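Local structure of mannan endo-1,6-alpha-mannosidase (Chaetomium thermophilum, 6RY0) at residues G80-H91 with S136-P146. The protein probably cleaves alpha-1,6-mannosidic linkages and helps transfer GPI-anchored glycoproteins into the fungal cell wall. Numbering follows the deposited sequence. Where two conformers were deposited one is given.
Sequences GAMMGTYVDYWH and SAMLAAENKFP
N143 lays its side-chain amide over one face of the H91 imidazole, the two planes only 12° apart and OD1 above the ring centre. In the conformer described, one of two modelled for D88, ND2 donates in the amide plane to D88 OD1 over 3.1 Å, reaching the anti side of the carboxylate from well out of its plane. That bond favours this flip of the amide; the stack holds it flat against the ring. At the ring's edge, a water joins H91 ND1 to N143 O, to which it donates.

Next to this polar cluster, V87 divides its branches: CG1, anti to the backbone N (chi1 171°), packs 3.7 Å from A140 CA, while CG2 sits squarely over the centre of the F145 ring. The same phenyl turns an edge to the face of W90, with CD1 3.7 Å from W90 CE3, and P146 CD lies over one face of the indole near its rim.

At G84 and S136 the backbones come closest, CA to CA 4.5 Å. S136 OG donates to G80 O (2.8 Å) from above the carbonyl plane, across from the face reached by G84 N. L139 CD2 rests 3.4 Å from G84 O and, in the same conformer, also touches the D88 carboxylate, whose OD2 makes a salt bridge with R329.

K144, with positive phi, ends helix 127-142 in a Schellman motif that swings F145 back to W90. Segments 80-91 and 136-142 run nearly parallel, at 13°; this pairing of helices 76-93 and 127-142 fits the inner barrel of the (alpha/alpha)6 fold of family 76.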
ATOM      1  N   GLY A  80       5.062   7.972  -0.807  1.00  7.19           N
ATOM      2  CA  GLY A  80       5.256   6.880   0.119  1.00  7.87           C
ATOM      3  C   GLY A  80       5.019   5.520  -0.521  1.00  7.14           C
ATOM      4  O   GLY A  80       5.749   4.546  -0.272  1.00  7.69           O
ATOM      5  N   ALA A  81       3.997   5.435  -1.362  1.00  6.82           N
ATOM      6  CA  ALA A  81       3.747   4.220  -2.118  1.00  7.56           C
ATOM      7  C   ALA A  81       4.910   3.900  -3.039  1.00  6.93           C
ATOM      8  O   ALA A  81       5.313   2.720  -3.158  1.00  7.26           O
ATOM      9  CB  ALA A  81       2.448   4.378  -2.931  1.00  9.10           C
ATOM     10  N   MET A  82       5.452   4.896  -3.708  1.00  7.04           N
ATOM     11  CA  MET A  82       6.628   4.682  -4.555  1.00  6.75           C
ATOM     12  C   MET A  82       7.792   4.147  -3.733  1.00  6.64           C
ATOM     13  O   MET A  82       8.477   3.209  -4.148  1.00  6.54           O
ATOM     14  CB  MET A  82       7.017   5.979  -5.256  1.00  7.44           C
ATOM     15  CG  MET A  82       8.237   5.804  -6.139  1.00  8.50           C
ATOM     16  SD  MET A  82       8.875   7.379  -6.712  1.00  9.97           S
ATOM     17  CE  MET A  82      10.514   6.816  -7.258  1.00 12.98           C
ATOM     18  N   MET A  83       8.060   4.745  -2.569  1.00  6.68           N
ATOM     19  CA  MET A  83       9.176   4.281  -1.764  1.00  6.70           C
ATOM     20  C   MET A  83       9.024   2.804  -1.470  1.00  6.70           C
ATOM     21  O   MET A  83       9.954   2.017  -1.606  1.00  7.04           O
ATOM     22  CB  MET A  83       9.297   5.089  -0.468  1.00  7.34           C
ATOM     23  CG  MET A  83       9.540   6.591  -0.629  1.00  7.64           C
ATOM     24  SD  MET A  83      11.008   7.118  -1.520  1.00  8.55           S
ATOM     25  CE  MET A  83      10.317   7.476  -3.138  1.00 10.23           C
ATOM     26  N   GLY A  84       7.838   2.406  -1.015  1.00  6.55           N
ATOM     27  CA  GLY A  84       7.627   1.007  -0.697  1.00  6.93           C
ATOM     28  C   GLY A  84       7.779   0.099  -1.908  1.00  6.40           C
ATOM     29  O   GLY A  84       8.313  -1.004  -1.814  1.00  6.64           O
ATOM     30  N   THR A  85       7.320   0.558  -3.066  1.00  6.44           N
ATOM     31  CA  THR A  85       7.480  -0.213  -4.297  1.00  6.41           C
ATOM     32  C   THR A  85       8.958  -0.535  -4.553  1.00  6.54           C
ATOM     33  O   THR A  85       9.297  -1.644  -4.966  1.00  6.63           O
ATOM     34  CB  THR A  85       6.877   0.528  -5.495  1.00  6.87           C
ATOM     35  OG1 THR A  85       5.491   0.778  -5.249  1.00  7.45           O
ATOM     36  CG2 THR A  85       6.964  -0.296  -6.753  1.00  7.65           C
ATOM     37  N   TYR A  86       9.845   0.430  -4.293  1.00  6.39           N
ATOM     38  CA  TYR A  86      11.253   0.236  -4.492  1.00  6.40           C
ATOM     39  C   TYR A  86      11.941  -0.575  -3.392  1.00  6.60           C
ATOM     40  O   TYR A  86      12.917  -1.274  -3.667  1.00  6.93           O
ATOM     41  CB  TYR A  86      12.012   1.561  -4.719  1.00  7.15           C
ATOM     42  CG  TYR A  86      11.854   2.038  -6.155  1.00  6.98           C
ATOM     43  CD1 TYR A  86      10.715   2.706  -6.574  1.00  7.86           C
ATOM     44  CD2 TYR A  86      12.843   1.794  -7.102  1.00  7.62           C
ATOM     45  CE1 TYR A  86      10.552   3.093  -7.880  1.00  8.53           C
ATOM     46  CE2 TYR A  86      12.688   2.190  -8.422  1.00  7.80           C
ATOM     47  CZ  TYR A  86      11.538   2.827  -8.801  1.00  8.36           C
ATOM     48  OH  TYR A  86      11.334   3.258 -10.077  1.00  9.55           O
ATOM     49  N   VAL A  87      11.444  -0.500  -2.170  1.00  6.49           N
ATOM     50  CA  VAL A  87      11.902  -1.424  -1.134  1.00  7.01           C
ATOM     51  C   VAL A  87      11.603  -2.864  -1.550  1.00  6.91           C
ATOM     52  O   VAL A  87      12.449  -3.762  -1.431  1.00  7.69           O
ATOM     53  CB  VAL A  87      11.240  -1.064   0.210  1.00  7.07           C
ATOM     54  CG1 VAL A  87      11.507  -2.125   1.267  1.00  8.28           C
ATOM     55  CG2 VAL A  87      11.733   0.301   0.709  1.00  7.23           C
ATOM     56  N   ASP A  88      10.398  -3.088  -2.071  1.00  6.76           N
ATOM     57  CA  ASP A  88      10.040  -4.406  -2.607  0.66  6.68           C
ATOM     58  C   ASP A  88      10.888  -4.765  -3.832  1.00  6.94           C
ATOM     59  O   ASP A  88      11.330  -5.904  -3.958  1.00  7.40           O
ATOM     60  CB  ASP A  88       8.549  -4.517  -2.937  0.66  6.65           C
ATOM     61  CG  ASP A  88       7.747  -5.237  -1.884  0.66  7.13           C
ATOM     62  OD1 ASP A  88       8.316  -5.994  -1.065  0.66  7.95           O
ATOM     63  OD2 ASP A  88       6.497  -5.045  -1.920  0.66  8.49           O
ATOM     64  N   TYR A  89      11.097  -3.812  -4.734  1.00  6.84           N
ATOM     65  CA  TYR A  89      11.907  -4.066  -5.934  1.00  7.34           C
ATOM     66  C   TYR A  89      13.271  -4.629  -5.563  1.00  7.76           C
ATOM     67  O   TYR A  89      13.707  -5.646  -6.127  1.00  8.23           O
ATOM     68  CB  TYR A  89      12.038  -2.790  -6.760  1.00  7.40           C
ATOM     69  CG  TYR A  89      13.050  -2.906  -7.880  1.00  7.53           C
ATOM     70  CD1 TYR A  89      12.768  -3.600  -9.027  1.00  7.88           C
ATOM     71  CD2 TYR A  89      14.313  -2.333  -7.757  1.00  8.29           C
ATOM     72  CE1 TYR A  89      13.736  -3.749 -10.039  1.00  8.73           C
ATOM     73  CE2 TYR A  89      15.276  -2.483  -8.741  1.00  8.58           C
ATOM     74  CZ  TYR A  89      14.982  -3.217  -9.868  1.00  8.60           C
ATOM     75  OH  TYR A  89      15.896  -3.443 -10.863  1.00  9.85           O
ATOM     76  N   TRP A  90      13.967  -3.986  -4.631  1.00  7.78           N
ATOM     77  CA  TRP A  90      15.270  -4.479  -4.219  1.00  8.58           C
ATOM     78  C   TRP A  90      15.160  -5.862  -3.582  1.00  7.97           C
ATOM     79  O   TRP A  90      15.986  -6.738  -3.837  1.00  8.99           O
ATOM     80  CB  TRP A  90      15.932  -3.470  -3.279  1.00  9.15           C
ATOM     81  CG  TRP A  90      17.073  -4.059  -2.519  1.00  9.25           C
ATOM     82  CD1 TRP A  90      18.345  -4.332  -2.954  1.00 10.41           C
ATOM     83  CD2 TRP A  90      17.016  -4.500  -1.161  1.00  9.25           C
ATOM     84  NE1 TRP A  90      19.075  -4.894  -1.936  1.00 11.41           N
ATOM     85  CE2 TRP A  90      18.275  -5.017  -0.825  1.00 10.80           C
ATOM     86  CE3 TRP A  90      15.993  -4.526  -0.210  1.00  9.90           C
ATOM     87  CZ2 TRP A  90      18.552  -5.552   0.454  1.00 12.03           C
ATOM     88  CZ3 TRP A  90      16.255  -5.054   1.031  1.00 10.68           C
ATOM     89  CH2 TRP A  90      17.516  -5.539   1.366  1.00 12.43           C
ATOM     90  N   HIS A  91      14.167  -6.056  -2.720  1.00  7.75           N
ATOM     91  CA  HIS A  91      13.954  -7.340  -2.072  1.00  7.90           C
ATOM     92  C   HIS A  91      13.752  -8.474  -3.077  1.00  8.11           C
ATOM     93  O   HIS A  91      14.178  -9.596  -2.852  1.00  9.20           O
ATOM     94  CB  HIS A  91      12.756  -7.182  -1.139  1.00  8.20           C
ATOM     95  CG  HIS A  91      12.235  -8.422  -0.507  1.00  8.20           C
ATOM     96  ND1 HIS A  91      12.927  -9.133   0.435  1.00  9.05           N
ATOM     97  CD2 HIS A  91      11.026  -9.022  -0.614  1.00  8.79           C
ATOM     98  CE1 HIS A  91      12.173 -10.133   0.873  1.00  9.79           C
ATOM     99  NE2 HIS A  91      11.006 -10.092   0.248  1.00  9.27           N
ATOM    100  N   SER A 136       5.268   1.432   4.288  1.00  6.24           N
ATOM    101  CA  SER A 136       6.563   1.357   3.621  1.00  5.93           C
ATOM    102  C   SER A 136       7.707   1.185   4.622  1.00  6.21           C
ATOM    103  O   SER A 136       8.645   0.444   4.340  1.00  6.63           O
ATOM    104  CB  SER A 136       6.764   2.592   2.761  1.00  6.98           C
ATOM    105  OG  SER A 136       5.883   2.525   1.661  1.00  7.42           O
ATOM    106  N   ALA A 137       7.626   1.824   5.787  1.00  6.26           N
ATOM    107  CA  ALA A 137       8.634   1.617   6.811  1.00  6.43           C
ATOM    108  C   ALA A 137       8.575   0.176   7.360  1.00  6.18           C
ATOM    109  O   ALA A 137       9.610  -0.464   7.572  1.00  6.61           O
ATOM    110  CB  ALA A 137       8.453   2.625   7.945  1.00  6.88           C
ATOM    111  N   MET A 138       7.362  -0.329   7.577  1.00  6.02           N
ATOM    112  CA  MET A 138       7.190  -1.715   8.016  1.00  6.03           C
ATOM    113  C   MET A 138       7.816  -2.677   7.016  1.00  6.43           C
ATOM    114  O   MET A 138       8.510  -3.622   7.384  1.00  6.64           O
ATOM    115  CB  MET A 138       5.705  -2.008   8.203  1.00  6.44           C
ATOM    116  CG  MET A 138       5.379  -3.325   8.852  1.00  6.77           C
ATOM    117  SD  MET A 138       5.843  -3.454  10.575  1.00  7.85           S
ATOM    118  CE  MET A 138       7.218  -4.602  10.528  1.00  8.39           C
ATOM    119  N   LEU A 139       7.580  -2.415   5.729  1.00  6.11           N
ATOM    120  CA  LEU A 139       8.120  -3.246   4.645  1.00  6.14           C
ATOM    121  C   LEU A 139       9.652  -3.187   4.656  1.00  6.34           C
ATOM    122  O   LEU A 139      10.310  -4.201   4.445  1.00  6.84           O
ATOM    123  CB  LEU A 139       7.579  -2.734   3.299  1.00  6.35           C
ATOM    124  CG  LEU A 139       7.948  -3.610   2.116  1.00  6.79           C
ATOM    125  CD1 LEU A 139       7.310  -5.006   2.208  1.00  7.63           C
ATOM    126  CD2 LEU A 139       7.512  -2.924   0.832  1.00  8.10           C
ATOM    127  N   ALA A 140      10.223  -2.010   4.898  1.00  6.34           N
ATOM    128  CA  ALA A 140      11.672  -1.898   4.987  1.00  6.73           C
ATOM    129  C   ALA A 140      12.220  -2.772   6.109  1.00  6.91           C
ATOM    130  O   ALA A 140      13.221  -3.451   5.940  1.00  7.72           O
ATOM    131  CB  ALA A 140      12.057  -0.431   5.144  1.00  6.94           C
ATOM    132  N   ALA A 141      11.548  -2.799   7.266  1.00  6.94           N
ATOM    133  CA  ALA A 141      11.981  -3.689   8.359  1.00  7.46           C
ATOM    134  C   ALA A 141      11.836  -5.165   7.946  1.00  7.16           C
ATOM    135  O   ALA A 141      12.742  -5.977   8.147  1.00  7.92           O
ATOM    136  CB  ALA A 141      11.212  -3.394   9.643  1.00  7.50           C
ATOM    137  N   GLU A 142      10.691  -5.520   7.366  1.00  6.91           N
ATOM    138  CA  GLU A 142      10.454  -6.902   6.938  1.00  7.05           C
ATOM    139  C   GLU A 142      11.430  -7.383   5.896  1.00  7.08           C
ATOM    140  O   GLU A 142      11.766  -8.574   5.841  1.00  8.07           O
ATOM    141  CB  GLU A 142       9.027  -7.012   6.359  1.00  6.81           C
ATOM    142  CG  GLU A 142       7.931  -6.889   7.400  1.00  7.03           C
ATOM    143  CD  GLU A 142       6.570  -6.566   6.817  1.00  6.92           C
ATOM    144  OE1 GLU A 142       6.485  -6.218   5.616  1.00  7.65           O
ATOM    145  OE2 GLU A 142       5.564  -6.623   7.584  1.00  7.41           O
ATOM    146  N   ASN A 143      11.855  -6.483   5.036  1.00  7.12           N
ATOM    147  CA  ASN A 143      12.718  -6.835   3.908  1.00  7.74           C
ATOM    148  C   ASN A 143      14.202  -6.652   4.236  1.00  8.29           C
ATOM    149  O   ASN A 143      15.052  -6.852   3.390  1.00  8.66           O
ATOM    150  CB  ASN A 143      12.325  -6.022   2.673  1.00  7.67           C
ATOM    151  CG  ASN A 143      11.044  -6.499   2.040  1.00  8.00           C
ATOM    152  OD1 ASN A 143      10.432  -7.444   2.509  1.00  9.06           O
ATOM    153  ND2 ASN A 143      10.607  -5.819   0.963  1.00  7.77           N
ATOM    154  N   LYS A 144      14.520  -6.256   5.461  1.00  8.22           N
ATOM    155  CA  LYS A 144      15.906  -6.004   5.871  1.00  8.70           C
ATOM    156  C   LYS A 144      16.549  -4.936   4.988  1.00  8.72           C
ATOM    157  O   LYS A 144      17.728  -4.983   4.679  1.00  9.63           O
ATOM    158  CB  LYS A 144      16.717  -7.301   5.939  1.00 10.23           C
ATOM    159  CG  LYS A 144      16.147  -8.284   6.914  1.00 12.88           C
ATOM    160  CD  LYS A 144      16.917  -9.592   6.996  1.00 16.92           C
ATOM    161  CE  LYS A 144      18.297  -9.447   7.509  1.00 20.89           C
ATOM    162  NZ  LYS A 144      18.846 -10.811   7.667  1.00 23.75           N
ATOM    163  N   PHE A 145      15.740  -3.957   4.585  1.00  8.04           N
ATOM    164  CA  PHE A 145      16.262  -2.809   3.834  1.00  8.42           C
ATOM    165  C   PHE A 145      17.331  -2.137   4.698  1.00  8.89           C
ATOM    166  O   PHE A 145      17.159  -2.005   5.912  1.00  9.53           O
ATOM    167  CB  PHE A 145      15.094  -1.872   3.522  1.00  8.49           C
ATOM    168  CG  PHE A 145      15.379  -0.792   2.528  1.00  8.89           C
ATOM    169  CD1 PHE A 145      15.621  -1.094   1.210  1.00  9.65           C
ATOM    170  CD2 PHE A 145      15.307   0.523   2.886  1.00 11.90           C
ATOM    171  CE1 PHE A 145      15.842  -0.110   0.282  1.00 10.21           C
ATOM    172  CE2 PHE A 145      15.512   1.512   1.972  1.00 13.71           C
ATOM    173  CZ  PHE A 145      15.800   1.192   0.668  1.00 12.01           C
ATOM    174  N   PRO A 146      18.439  -1.683   4.105  1.00  9.12           N
ATOM    175  CA  PRO A 146      19.493  -1.118   4.949  1.00 10.60           C
ATOM    176  C   PRO A 146      18.999  -0.061   5.912  1.00  9.71           C
ATOM    177  O   PRO A 146      18.149   0.773   5.593  1.00 10.04           O
ATOM    178  CB  PRO A 146      20.478  -0.536   3.925  1.00 13.06           C
ATOM    179  CG  PRO A 146      20.312  -1.457   2.731  1.00 13.86           C
ATOM    180  CD  PRO A 146      18.838  -1.766   2.686  1.00 11.08           C
TER
HETATM  181  O   HOH W   1      15.402  -8.551   1.293  1.00 14.27           O